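Exo-poly-alpha-D-galacturonosidase (Thermotoga maritima, PDB 3JUR) probably hydrolyses polygalacturonate, the backbone of pectin, by removing galacturonate units from the chain ends. Local coordinates at residues D[200-205]-D[225-230]; D[19-24]-D[124-129]; D[250-255]-D[284-289]; D[214-219]-D[229-234]. One frame throughout, in Å; residues are numbered along the deposited sequence.

Interaction 1 of 4, residues D[200-205]-D[225-230]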
loop_
_atom_site.group_PDB
_atom_site.type_symbol
_atom_site.label_atom_id
_atom_site.label_comp_id
_atom_site.label_asym_id
_atom_site.label_seq_id
_atom_site.Cartn_x
_atom_site.Cartn_y
_atom_site.Cartn_z
ATOM N N ASN D 200 31.424 -1.100 -38.683
ATOM C CA ASN D 200 31.158 0.346 -38.797
ATOM C C ASN D 200 29.939 0.635 -39.665
ATOM O O ASN D 200 30.061 1.013 -40.841
ATOM C CB ASN D 200 32.378 1.121 -39.330
ATOM C CG ASN D 200 33.675 0.729 -38.647
ATOM O OD1 ASN D 200 33.677 0.240 -37.521
ATOM N ND2 ASN D 200 34.789 0.942 -39.336
ATOM N N VAL D 201 28.766 0.454 -39.074
ATOM C CA VAL D 201 27.508 0.567 -39.791
ATOM C C VAL D 201 26.618 1.576 -39.083
ATOM O O VAL D 201 26.516 1.572 -37.854
ATOM C CB VAL D 201 26.792 -0.807 -39.883
ATOM C CG1 VAL D 201 25.370 -0.651 -40.395
ATOM C CG2 VAL D 201 27.579 -1.770 -40.773
ATOM N N LEU D 202 25.986 2.441 -39.865
ATOM C CA LEU D 202 25.048 3.426 -39.344
ATOM C C LEU D 202 23.740 3.355 -40.119
ATOM O O LEU D 202 23.749 3.332 -41.342
ATOM C CB LEU D 202 25.650 4.833 -39.448
ATOM C CG LEU D 202 24.765 6.059 -39.197
ATOM C CD1 LEU D 202 24.256 6.098 -37.767
ATOM C CD2 LEU D 202 25.529 7.336 -39.518
ATOM N N VAL D 203 22.623 3.297 -39.403
ATOM C CA VAL D 203 21.305 3.467 -40.005
ATOM C C VAL D 203 20.597 4.570 -39.231
ATOM O O VAL D 203 20.397 4.454 -38.010
ATOM C CB VAL D 203 20.443 2.172 -39.952
ATOM C CG1 VAL D 203 19.036 2.421 -40.537
ATOM C CG2 VAL D 203 21.131 1.016 -40.669
ATOM N N GLU D 204 20.219 5.638 -39.927
ATOM C CA GLU D 204 19.599 6.779 -39.259
ATOM C C GLU D 204 18.534 7.470 -40.096
ATOM O O GLU D 204 18.575 7.432 -41.324
ATOM C CB GLU D 204 20.661 7.795 -38.796
ATOM C CG GLU D 204 21.454 8.467 -39.920
ATOM C CD GLU D 204 22.285 9.655 -39.437
ATOM O OE1 GLU D 204 22.778 10.429 -40.287
ATOM O OE2 GLU D 204 22.437 9.830 -38.210
ATOM N N GLY D 205 17.572 8.084 -39.414
ATOM C CA GLY D 205 16.625 8.991 -40.056
ATOM C C GLY D 205 15.437 8.347 -40.753
ATOM O O GLY D 205 14.317 8.837 -40.643
ATOM N N ILE D 225 25.372 1.457 -35.288
ATOM C CA ILE D 225 24.523 2.507 -34.725
ATOM C C ILE D 225 23.205 2.581 -35.509
ATOM O O ILE D 225 23.200 2.730 -36.732
ATOM C CB ILE D 225 25.222 3.898 -34.744
ATOM C CG1 ILE D 225 26.481 3.891 -33.876
ATOM C CG2 ILE D 225 24.273 5.001 -34.292
ATOM C CD1 ILE D 225 27.444 5.059 -34.160
ATOM N N ILE D 226 22.093 2.453 -34.794
ATOM C CA ILE D 226 20.777 2.678 -35.381
ATOM C C ILE D 226 20.097 3.735 -34.530
ATOM O O ILE D 226 19.880 3.552 -33.326
ATOM C CB ILE D 226 19.949 1.388 -35.472
ATOM C CG1 ILE D 226 20.693 0.345 -36.309
ATOM C CG2 ILE D 226 18.581 1.663 -36.105
ATOM C CD1 ILE D 226 20.355 -1.078 -35.946
ATOM N N ARG D 227 19.783 4.859 -35.156
ATOM C CA ARG D 227 19.384 6.035 -34.410
ATOM C C ARG D 227 18.385 6.862 -35.204
ATOM O O ARG D 227 18.504 6.981 -36.424
ATOM C CB ARG D 227 20.651 6.817 -34.010
ATOM C CG ARG D 227 20.701 8.277 -34.367
ATOM C CD ARG D 227 21.934 8.590 -35.226
ATOM N NE ARG D 227 23.198 8.570 -34.489
ATOM C CZ ARG D 227 24.349 9.082 -34.935
ATOM N NH1 ARG D 227 24.425 9.673 -36.126
ATOM N NH2 ARG D 227 25.431 9.008 -34.181
ATOM N N ASN D 228 17.391 7.401 -34.504
ATOM C CA ASN D 228 16.361 8.267 -35.094
ATOM C C ASN D 228 15.650 7.704 -36.334
ATOM O O ASN D 228 15.320 8.444 -37.262
ATOM C CB ASN D 228 16.907 9.685 -35.351
ATOM C CG ASN D 228 17.317 10.388 -34.067
ATOM O OD1 ASN D 228 18.499 10.404 -33.708
ATOM N ND2 ASN D 228 16.339 10.946 -33.350
ATOM N N ILE D 229 15.406 6.398 -36.328
ATOM C CA ILE D 229 14.605 5.768 -37.374
ATOM C C ILE D 229 13.189 5.464 -36.876
ATOM O O ILE D 229 12.935 5.435 -35.670
ATOM C CB ILE D 229 15.254 4.467 -37.919
ATOM C CG1 ILE D 229 15.253 3.365 -36.858
ATOM C CG2 ILE D 229 16.659 4.734 -38.451
ATOM C CD1 ILE D 229 15.073 1.996 -37.426
ATOM N N GLU D 230 12.270 5.256 -37.814
ATOM C CA GLU D 230 10.950 4.773 -37.470
ATOM C C GLU D 230 10.637 3.464 -38.178
ATOM O O GLU D 230 10.724 3.383 -39.404
ATOM C CB GLU D 230 9.867 5.805 -37.782
ATOM C CG GLU D 230 8.484 5.322 -37.330
ATOM C CD GLU D 230 7.346 6.264 -37.661
ATOM O OE1 GLU D 230 7.595 7.387 -38.148
ATOM O OE2 GLU D 230 6.186 5.877 -37.409
#
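NH1 of R227 is held by two carboxylates. E204 OE2, on the neighbouring strand, accepts from R227 NH1 at 2.9 Å, lying in the guanidinium plane while the nitrogen stands above the plane of the carboxylate; the two flat groups are turned 46° against each other. E20, from the loop that follows the N-terminal helix, adds a second salt bridge to the same nitrogen. Bends at chi2 and chi3 carry the guanidinium back over L202, whose CD1 lies 3.9 Å from R227 NH1, above one face and displaced toward the rim. With a leucine in place of R227, E204 and E20 would probably be left as neighbouring carboxylates without their shared counter-charge. The strands behind this pair, 201-204 and 225-227, run parallel at 7°, as expected for successive coils of the right-handed parallel beta-helix of glycoside hydrolase family 28. Their ladder begins with I225 N to V201 O (2.8 Å) and continues through V203 N to I225 O and R227 N to V203 O, with a weak last rung from G205 N to R227 O. On the face shared with R227, L202 CD1 packs on I225 CG2 at 3.6 Å. On the other face the contacts are aliphatic: V203 CB sits beside I226 CG1 (4.1 Å), and V203 CG1 meets I229 CG2 at 3.9 Å. That I229 methyl also touches the backbone of G205.

Interaction 2 of 4, residues D[19-24]-D[124-129]; sequences REPQIP and NVAITG
P21 lays the CB and CG side of its ring against the start of strand 125-128, with CB 3.8 Å from N124 CA and CG 4.3 Å from A126 CB. Two residues on, I23 reaches the same methyl from another direction. Its CG1 is anti to the carbonyl carbon (chi1 -59°), and a second bend at chi2 swings I23 CD1 inward, to 3.5 Å from N124 O, with A126 CB a little farther off. Between these two aliphatic groups the backbone of Q22 takes up the contact: its carbonyl O lies 3.6 Å from N124 CB, while its N-H points to a water. That water accepts from Q22 N at 2.8 Å and donates to N124 OD1 at 2.6 Å, forming a polar link between the loop and the corner of the coil. The amide of N124 is itself set by other asparagines: OD1 also receives ND2 of N200 on the next coil, and ND2 gives to OD1 of N79 on the previous one. This is an asparagine ladder, a stacking of like side chains familiar from parallel beta-helices. N124 occupies the bend with both backbone angles positive (58° and 68°), where the chain turns into a new face. Farther out, P21 also covers L202, I23 touches E81, and E20 is salt-bridged to R227. The loop thus lies on the coils by small aliphatic contacts and one shared water, so shape and the flanking polar links probably do most to fix its position.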
loop_
_atom_site.group_PDB
_atom_site.type_symbol
_atom_site.label_atom_id
_atom_site.label_comp_id
_atom_site.label_asym_id
_atom_site.label_seq_id
_atom_site.Cartn_x
_atom_site.Cartn_y
_atom_site.Cartn_z
ATOM N N ARG D 19 31.277 4.177 -32.816
ATOM C CA ARG D 19 31.420 5.452 -33.533
ATOM C C ARG D 19 30.922 5.398 -34.971
ATOM O O ARG D 19 31.001 4.355 -35.626
ATOM C CB ARG D 19 32.855 6.008 -33.479
ATOM C CG ARG D 19 33.926 5.132 -34.076
ATOM C CD ARG D 19 35.200 5.942 -34.419
ATOM N NE ARG D 19 35.658 6.811 -33.329
ATOM C CZ ARG D 19 36.249 6.383 -32.215
ATOM N NH1 ARG D 19 36.458 5.088 -32.011
ATOM N NH2 ARG D 19 36.623 7.250 -31.288
ATOM N N GLU D 20 30.401 6.532 -35.432
ATOM C CA GLU D 20 29.939 6.715 -36.810
ATOM C C GLU D 20 31.005 6.333 -37.841
ATOM O O GLU D 20 32.191 6.602 -37.628
ATOM C CB GLU D 20 29.568 8.178 -37.043
ATOM C CG GLU D 20 28.218 8.609 -36.509
ATOM C CD GLU D 20 27.896 10.055 -36.879
ATOM O OE1 GLU D 20 28.226 10.490 -38.013
ATOM O OE2 GLU D 20 27.307 10.756 -36.033
ATOM N N PRO D 21 30.588 5.716 -38.966
ATOM C CA PRO D 21 31.539 5.404 -40.030
ATOM C C PRO D 21 32.029 6.655 -40.760
ATOM O O PRO D 21 31.244 7.578 -41.004
ATOM C CB PRO D 21 30.727 4.526 -40.986
ATOM C CG PRO D 21 29.300 4.877 -40.721
ATOM C CD PRO D 21 29.242 5.188 -39.258
ATOM N N GLN D 22 33.319 6.694 -41.081
ATOM C CA GLN D 22 33.835 7.709 -41.991
ATOM C C GLN D 22 33.334 7.386 -43.399
ATOM O O GLN D 22 33.452 6.252 -43.868
ATOM C CB GLN D 22 35.370 7.767 -41.968
ATOM C CG GLN D 22 35.976 8.554 -40.797
ATOM C CD GLN D 22 35.651 10.046 -40.840
ATOM O OE1 GLN D 22 36.026 10.755 -41.777
ATOM N NE2 GLN D 22 34.961 10.526 -39.813
ATOM N N ILE D 23 32.744 8.385 -44.045
ATOM C CA ILE D 23 32.268 8.260 -45.420
ATOM C C ILE D 23 32.969 9.333 -46.243
ATOM O O ILE D 23 32.864 10.518 -45.917
ATOM C CB ILE D 23 30.714 8.424 -45.521
ATOM C CG1 ILE D 23 29.974 7.367 -44.678
ATOM C CG2 ILE D 23 30.252 8.420 -46.975
ATOM C CD1 ILE D 23 30.108 5.915 -45.157
ATOM N N PRO D 24 33.696 8.925 -47.306
ATOM C CA PRO D 24 34.423 9.866 -48.164
ATOM C C PRO D 24 33.569 11.062 -48.595
ATOM O O PRO D 24 32.376 10.907 -48.871
ATOM C CB PRO D 24 34.792 9.013 -49.381
ATOM C CG PRO D 24 34.899 7.634 -48.850
ATOM C CD PRO D 24 33.866 7.528 -47.759
ATOM N N ASN D 124 32.301 0.355 -43.133
ATOM C CA ASN D 124 31.907 1.769 -43.267
ATOM C C ASN D 124 30.721 1.961 -44.210
ATOM O O ASN D 124 30.861 2.520 -45.303
ATOM C CB ASN D 124 33.094 2.647 -43.714
ATOM C CG ASN D 124 34.358 2.380 -42.916
ATOM O OD1 ASN D 124 34.321 2.233 -41.695
ATOM N ND2 ASN D 124 35.490 2.317 -43.610
ATOM N N VAL D 125 29.561 1.473 -43.790
ATOM C CA VAL D 125 28.360 1.513 -44.611
ATOM C C VAL D 125 27.248 2.216 -43.834
ATOM O O VAL D 125 27.059 1.955 -42.647
ATOM C CB VAL D 125 27.940 0.089 -45.064
ATOM C CG1 VAL D 125 26.624 0.125 -45.825
ATOM C CG2 VAL D 125 29.021 -0.532 -45.951
ATOM N N ALA D 126 26.534 3.129 -44.491
ATOM C CA ALA D 126 25.499 3.908 -43.810
ATOM C C ALA D 126 24.221 4.053 -44.624
ATOM O O ALA D 126 24.259 4.111 -45.855
ATOM C CB ALA D 126 26.035 5.282 -43.421
ATOM N N ILE D 127 23.089 4.086 -43.922
ATOM C CA ILE D 127 21.811 4.464 -44.519
ATOM C C ILE D 127 21.273 5.658 -43.733
ATOM O O ILE D 127 20.995 5.545 -42.540
ATOM C CB ILE D 127 20.806 3.295 -44.515
ATOM C CG1 ILE D 127 21.341 2.125 -45.357
ATOM C CG2 ILE D 127 19.435 3.758 -45.013
ATOM C CD1 ILE D 127 20.650 0.787 -45.076
ATOM N N THR D 128 21.150 6.801 -44.401
ATOM C CA THR D 128 20.814 8.062 -43.736
ATOM C C THR D 128 19.671 8.769 -44.475
ATOM O O THR D 128 19.205 8.286 -45.512
ATOM C CB THR D 128 22.048 9.013 -43.640
ATOM O OG1 THR D 128 22.384 9.512 -44.942
ATOM C CG2 THR D 128 23.264 8.298 -43.059
ATOM N N GLY D 129 19.228 9.906 -43.944
ATOM C CA GLY D 129 18.188 10.710 -44.582
ATOM C C GLY D 129 16.844 10.542 -43.910
ATOM O O GLY D 129 16.695 9.724 -43.015
HETATM O O HOH W 1 34.648 4.377 -40.301
#

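Interaction 3 of 4, residues D[250-255]-D[284-289]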
loop_
_atom_site.group_PDB
_atom_site.type_symbol
_atom_site.label_atom_id
_atom_site.label_comp_id
_atom_site.label_asym_id
_atom_site.label_seq_id
_atom_site.Cartn_x
_atom_site.Cartn_y
_atom_site.Cartn_z
ATOM N N LEU D 250 24.622 0.364 -30.621
ATOM C CA LEU D 250 23.763 1.363 -30.004
ATOM C C LEU D 250 22.476 1.508 -30.797
ATOM O O LEU D 250 22.499 1.642 -32.021
ATOM C CB LEU D 250 24.487 2.714 -29.907
ATOM C CG LEU D 250 23.679 3.946 -29.493
ATOM C CD1 LEU D 250 23.126 3.808 -28.059
ATOM C CD2 LEU D 250 24.531 5.206 -29.641
ATOM N N ILE D 251 21.357 1.445 -30.093
ATOM C CA ILE D 251 20.035 1.700 -30.667
ATOM C C ILE D 251 19.420 2.785 -29.795
ATOM O O ILE D 251 19.156 2.557 -28.612
ATOM C CB ILE D 251 19.116 0.446 -30.639
ATOM C CG1 ILE D 251 19.754 -0.727 -31.395
ATOM C CG2 ILE D 251 17.734 0.790 -31.204
ATOM C CD1 ILE D 251 19.125 -2.105 -31.096
ATOM N N GLU D 252 19.211 3.964 -30.376
ATOM C CA GLU D 252 18.749 5.112 -29.600
ATOM C C GLU D 252 17.807 6.010 -30.387
ATOM O O GLU D 252 17.895 6.091 -31.617
ATOM C CB GLU D 252 19.943 5.910 -29.042
ATOM C CG GLU D 252 20.783 6.664 -30.081
ATOM C CD GLU D 252 21.805 7.610 -29.447
ATOM O OE1 GLU D 252 21.951 7.607 -28.199
ATOM O OE2 GLU D 252 22.460 8.370 -30.199
ATOM N N LYS D 253 16.894 6.662 -29.671
ATOM C CA LYS D 253 15.996 7.674 -30.243
ATOM C C LYS D 253 15.119 7.165 -31.393
ATOM O O LYS D 253 14.673 7.950 -32.230
ATOM C CB LYS D 253 16.802 8.916 -30.670
ATOM C CG LYS D 253 17.169 9.861 -29.527
ATOM C CD LYS D 253 16.076 10.914 -29.331
ATOM C CE LYS D 253 15.854 11.246 -27.850
ATOM N NZ LYS D 253 16.883 12.188 -27.321
ATOM N N CYS D 254 14.869 5.857 -31.432
ATOM C CA CYS D 254 14.033 5.257 -32.477
ATOM C C CYS D 254 12.558 5.137 -32.062
ATOM O O CYS D 254 12.237 5.088 -30.868
ATOM C CB CYS D 254 14.575 3.879 -32.886
ATOM S SG CYS D 254 16.285 3.877 -33.512
ATOM N N ARG D 255 11.682 5.085 -33.066
ATOM C CA ARG D 255 10.244 4.866 -32.885
ATOM C C ARG D 255 9.836 3.535 -33.526
ATOM O O ARG D 255 10.220 3.256 -34.666
ATOM C CB ARG D 255 9.443 6.018 -33.507
ATOM C CG ARG D 255 7.956 5.711 -33.700
ATOM C CD ARG D 255 7.084 6.258 -32.579
ATOM N NE ARG D 255 6.431 7.489 -33.018
ATOM C CZ ARG D 255 5.133 7.618 -33.281
ATOM N NH1 ARG D 255 4.297 6.597 -33.121
ATOM N NH2 ARG D 255 4.666 8.792 -33.691
ATOM N N LEU D 284 23.588 -1.533 -26.376
ATOM C CA LEU D 284 22.965 -0.459 -25.626
ATOM C C LEU D 284 21.697 -0.016 -26.352
ATOM O O LEU D 284 21.741 0.350 -27.526
ATOM C CB LEU D 284 23.943 0.713 -25.440
ATOM C CG LEU D 284 23.471 1.955 -24.680
ATOM C CD1 LEU D 284 23.084 1.608 -23.229
ATOM C CD2 LEU D 284 24.555 3.013 -24.704
ATOM N N VAL D 285 20.569 -0.089 -25.649
ATOM C CA VAL D 285 19.265 0.307 -26.187
ATOM C C VAL D 285 18.714 1.416 -25.286
ATOM O O VAL D 285 18.337 1.152 -24.140
ATOM C CB VAL D 285 18.294 -0.903 -26.210
ATOM C CG1 VAL D 285 16.928 -0.529 -26.821
ATOM C CG2 VAL D 285 18.926 -2.073 -26.971
ATOM N N ARG D 286 18.689 2.657 -25.777
ATOM C CA ARG D 286 18.300 3.776 -24.909
ATOM C C ARG D 286 17.469 4.850 -25.612
ATOM O O ARG D 286 17.596 5.056 -26.830
ATOM C CB ARG D 286 19.544 4.409 -24.267
ATOM C CG ARG D 286 20.462 5.092 -25.263
ATOM C CD ARG D 286 21.705 5.658 -24.594
ATOM N NE ARG D 286 22.416 6.565 -25.483
ATOM C CZ ARG D 286 23.567 7.163 -25.183
ATOM N NH1 ARG D 286 24.156 6.930 -24.018
ATOM N NH2 ARG D 286 24.139 7.983 -26.057
ATOM N N ASP D 287 16.638 5.543 -24.826
ATOM C CA ASP D 287 15.849 6.691 -25.303
ATOM C C ASP D 287 14.937 6.380 -26.502
ATOM O O ASP D 287 14.700 7.251 -27.350
ATOM C CB ASP D 287 16.765 7.888 -25.651
ATOM C CG ASP D 287 17.745 8.229 -24.540
ATOM O OD1 ASP D 287 17.328 8.318 -23.361
ATOM O OD2 ASP D 287 18.939 8.418 -24.855
ATOM N N ASN D 288 14.435 5.151 -26.570
ATOM C CA ASN D 288 13.536 4.737 -27.646
ATOM C C ASN D 288 12.079 4.792 -27.237
ATOM O O ASN D 288 11.756 4.810 -26.043
ATOM C CB ASN D 288 13.859 3.321 -28.121
ATOM C CG ASN D 288 15.270 3.189 -28.625
ATOM O OD1 ASN D 288 15.611 3.691 -29.697
ATOM N ND2 ASN D 288 16.102 2.500 -27.861
ATOM N N LEU D 289 11.206 4.798 -28.244
ATOM C CA LEU D 289 9.773 4.858 -28.030
ATOM C C LEU D 289 9.062 3.786 -28.851
ATOM O O LEU D 289 9.150 3.774 -30.078
ATOM C CB LEU D 289 9.232 6.254 -28.372
ATOM C CG LEU D 289 7.717 6.489 -28.321
ATOM C CD1 LEU D 289 7.145 6.220 -26.910
ATOM C CD2 LEU D 289 7.352 7.887 -28.806
HETATM O O HOH W 2 23.919 10.142 -28.725
#
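The guanidinium of R286 meets its polar partners at its edge. R286 NE and NH2 both give N-H to a single oxygen, E252 OE1, at 2.9 and 3.1 Å, side-on and in the guanidinium plane, with the carboxylate only 22° from coplanar. A water at the same edge donates to E252 OE2 (2.7 Å) and receives a weak bond from R286 NH2, while L250 CD1 approaches obliquely. R286 CG sits between the backbone N and carbonyl carbon (chi1 66°), and the chain then runs straight to NE, alongside E252. NH1 is left for E11 of helix 6-16. A methionine at R286 would probably leave E252 and E11 without their common cation and the helix without this tie to the strand.

The second flat group, the N288 amide, bridges the bend of the neighbouring coil. N288 ND2 gives to I251 O at 3.1 Å, from well above that carbonyl plane, and N288 OD1 accepts from C254 N at 2.9 Å. I251 O also binds R286 N. N288 ND2 is hydrogen-bonded to N317 on the next coil too, consistent with the asparagine stacking between coils of parallel beta-helices, whose in-register parallel strands are seen here.

Interaction 4 of 4, residues D[214-219]-D[229-234]; sequences WCIHPV and IEISST. Unlike the reference sequence in segment 214-219: I216 (reference Val).
Segments 214-219 and 229-234 belong to different faces of the beta-helix and exchange no backbone hydrogen bonds; their nearest CA atoms, those of C215 and I231, are 7.6 Å apart. The first is a loop leading into a weakly bonded strand at about 216-219, the second a regular strand over 230-233, and they meet only through side chains that point across the interior. I216, where the reference sequence has valine, and I229 reach toward each other tip to tip, their CD1 atoms 3.5 Å apart, closer than usual for two methyl carbons. I229 gets there because CG1 stands between its backbone N and carbonyl carbon (chi1 68°), which aims its ethyl arm at I216. Next to this pair, I231 sets two of its branches against C215: CG2 lies 3.8 Å from C215 SG, and CD1 is 3.9 Å from C215 CB. I231 CD1 also reaches I216 CG1, more loosely, at 4.4 Å. S233 joins through CB, 4.3 Å from C215 SG; its hydroxyl is hydrogen-bonded to N238 OD1 and the backbone N of S211. Farther out, I208 on strand 207-209 packs on both I216 and I231, and F256 lies against I231, continuing the apolar filling into the neighbouring coils. All five touching residues are buried. The contact is therefore one of hydrocarbon and sulfur surfaces joined by dispersion and the exclusion of water, with nothing directional between the segments, and the fit between the branches probably limits how closely the two faces approach here.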
loop_
_atom_site.group_PDB
_atom_site.type_symbol
_atom_site.label_atom_id
_atom_site.label_comp_id
_atom_site.label_asym_id
_atom_site.label_seq_id
_atom_site.Cartn_x
_atom_site.Cartn_y
_atom_site.Cartn_z
ATOM N N TRP D 214 11.811 -9.610 -40.927
ATOM C CA TRP D 214 12.574 -8.767 -39.982
ATOM C C TRP D 214 13.062 -7.492 -40.669
ATOM O O TRP D 214 13.522 -7.535 -41.820
ATOM C CB TRP D 214 13.760 -9.513 -39.362
ATOM C CG TRP D 214 13.425 -10.793 -38.625
ATOM C CD1 TRP D 214 12.185 -11.313 -38.385
ATOM C CD2 TRP D 214 14.360 -11.688 -38.006
ATOM N NE1 TRP D 214 12.288 -12.481 -37.665
ATOM C CE2 TRP D 214 13.613 -12.735 -37.420
ATOM C CE3 TRP D 214 15.761 -11.712 -37.896
ATOM C CZ2 TRP D 214 14.220 -13.796 -36.730
ATOM C CZ3 TRP D 214 16.364 -12.758 -37.205
ATOM C CH2 TRP D 214 15.594 -13.791 -36.635
ATOM N N CYS D 215 12.961 -6.363 -39.970
ATOM C CA CYS D 215 13.175 -5.059 -40.600
ATOM C C CYS D 215 14.647 -4.683 -40.681
ATOM O O CYS D 215 15.165 -4.459 -41.775
ATOM C CB CYS D 215 12.346 -3.959 -39.933
ATOM S SG CYS D 215 10.547 -4.185 -40.094
ATOM N N ILE D 216 15.320 -4.623 -39.536
ATOM C CA ILE D 216 16.757 -4.339 -39.507
ATOM C C ILE D 216 17.528 -5.483 -38.855
ATOM O O ILE D 216 17.374 -5.755 -37.653
ATOM C CB ILE D 216 17.066 -3.002 -38.825
ATOM C CG1 ILE D 216 16.381 -1.867 -39.599
ATOM C CG2 ILE D 216 18.581 -2.790 -38.747
ATOM C CD1 ILE D 216 16.767 -0.479 -39.153
ATOM N N HIS D 217 18.364 -6.139 -39.657
ATOM C CA HIS D 217 18.978 -7.401 -39.257
ATOM C C HIS D 217 20.501 -7.406 -39.431
ATOM O O HIS D 217 21.010 -7.955 -40.409
ATOM C CB HIS D 217 18.306 -8.561 -40.017
ATOM C CG HIS D 217 18.669 -9.926 -39.514
ATOM N ND1 HIS D 217 18.475 -11.067 -40.263
ATOM C CD2 HIS D 217 19.220 -10.333 -38.345
ATOM C CE1 HIS D 217 18.888 -12.117 -39.578
ATOM N NE2 HIS D 217 19.346 -11.698 -38.409
ATOM N N PRO D 218 21.236 -6.778 -38.483
ATOM C CA PRO D 218 22.690 -6.906 -38.520
ATOM C C PRO D 218 23.113 -8.259 -37.961
ATOM O O PRO D 218 22.598 -8.692 -36.918
ATOM C CB PRO D 218 23.182 -5.762 -37.621
ATOM C CG PRO D 218 22.041 -5.427 -36.735
ATOM C CD PRO D 218 20.773 -5.955 -37.344
ATOM N N VAL D 219 24.035 -8.917 -38.658
ATOM C CA VAL D 219 24.471 -10.263 -38.302
ATOM C C VAL D 219 25.988 -10.296 -38.254
ATOM O O VAL D 219 26.653 -9.835 -39.184
ATOM C CB VAL D 219 23.974 -11.327 -39.326
ATOM C CG1 VAL D 219 24.375 -12.738 -38.894
ATOM C CG2 VAL D 219 22.463 -11.239 -39.528
ATOM N N ILE D 229 15.406 6.398 -36.328
ATOM C CA ILE D 229 14.605 5.768 -37.374
ATOM C C ILE D 229 13.189 5.464 -36.876
ATOM O O ILE D 229 12.935 5.435 -35.670
ATOM C CB ILE D 229 15.254 4.467 -37.919
ATOM C CG1 ILE D 229 15.253 3.365 -36.858
ATOM C CG2 ILE D 229 16.659 4.734 -38.451
ATOM C CD1 ILE D 229 15.073 1.996 -37.426
ATOM N N GLU D 230 12.270 5.256 -37.814
ATOM C CA GLU D 230 10.950 4.773 -37.470
ATOM C C GLU D 230 10.637 3.464 -38.178
ATOM O O GLU D 230 10.724 3.383 -39.404
ATOM C CB GLU D 230 9.867 5.805 -37.782
ATOM C CG GLU D 230 8.484 5.322 -37.330
ATOM C CD GLU D 230 7.346 6.264 -37.661
ATOM O OE1 GLU D 230 7.595 7.387 -38.148
ATOM O OE2 GLU D 230 6.186 5.877 -37.409
ATOM N N ILE D 231 10.288 2.446 -37.391
ATOM C CA ILE D 231 9.733 1.205 -37.917
ATOM C C ILE D 231 8.225 1.247 -37.748
ATOM O O ILE D 231 7.718 1.472 -36.639
ATOM C CB ILE D 231 10.252 -0.053 -37.162
ATOM C CG1 ILE D 231 11.788 -0.117 -37.137
ATOM C CG2 ILE D 231 9.636 -1.331 -37.754
ATOM C CD1 ILE D 231 12.421 -0.350 -38.461
ATOM N N SER D 232 7.517 1.016 -38.847
ATOM C CA SER D 232 6.067 0.921 -38.833
ATOM C C SER D 232 5.626 -0.186 -39.788
ATOM O O SER D 232 5.357 0.064 -40.963
ATOM C CB SER D 232 5.444 2.257 -39.218
ATOM O OG SER D 232 4.036 2.161 -39.228
ATOM N N SER D 233 5.573 -1.413 -39.270
ATOM C CA SER D 233 5.246 -2.595 -40.064
ATOM C C SER D 233 4.721 -3.681 -39.141
ATOM O O SER D 233 5.439 -4.162 -38.264
ATOM C CB SER D 233 6.483 -3.089 -40.820
ATOM O OG SER D 233 6.121 -3.933 -41.892
ATOM N N THR D 234 3.464 -4.067 -39.330
ATOM C CA THR D 234 2.789 -4.935 -38.360
ATOM C C THR D 234 2.401 -6.322 -38.886
ATOM O O THR D 234 1.505 -6.979 -38.336
ATOM C CB THR D 234 1.565 -4.230 -37.742
ATOM O OG1 THR D 234 0.690 -3.790 -38.785
ATOM C CG2 THR D 234 2.008 -3.027 -36.901
#

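How the interactions relate
Following the chain, interaction 2 closes first, bringing the loop after the N-terminal helix onto strand 125-128 across 99 intervening residues. The next coil then opens interaction 1 at 200-205. Interaction 4 opens inside it, at 214-219, and the two end on the same strand, overlapping at I229 and E230, so they cross rather than nest. Interaction 3 follows in series, pairing 250-255 with 284-289. Neighbouring strands connect the set: E204 N is probably hydrogen-bonded to I127 O between interactions 1 and 2, and I226 N to L250 O between 1 and 3. Interactions 1 and 3 stack successive coils, 4 joins two faces through the interior, and 2 fastens the N-terminal arm outside.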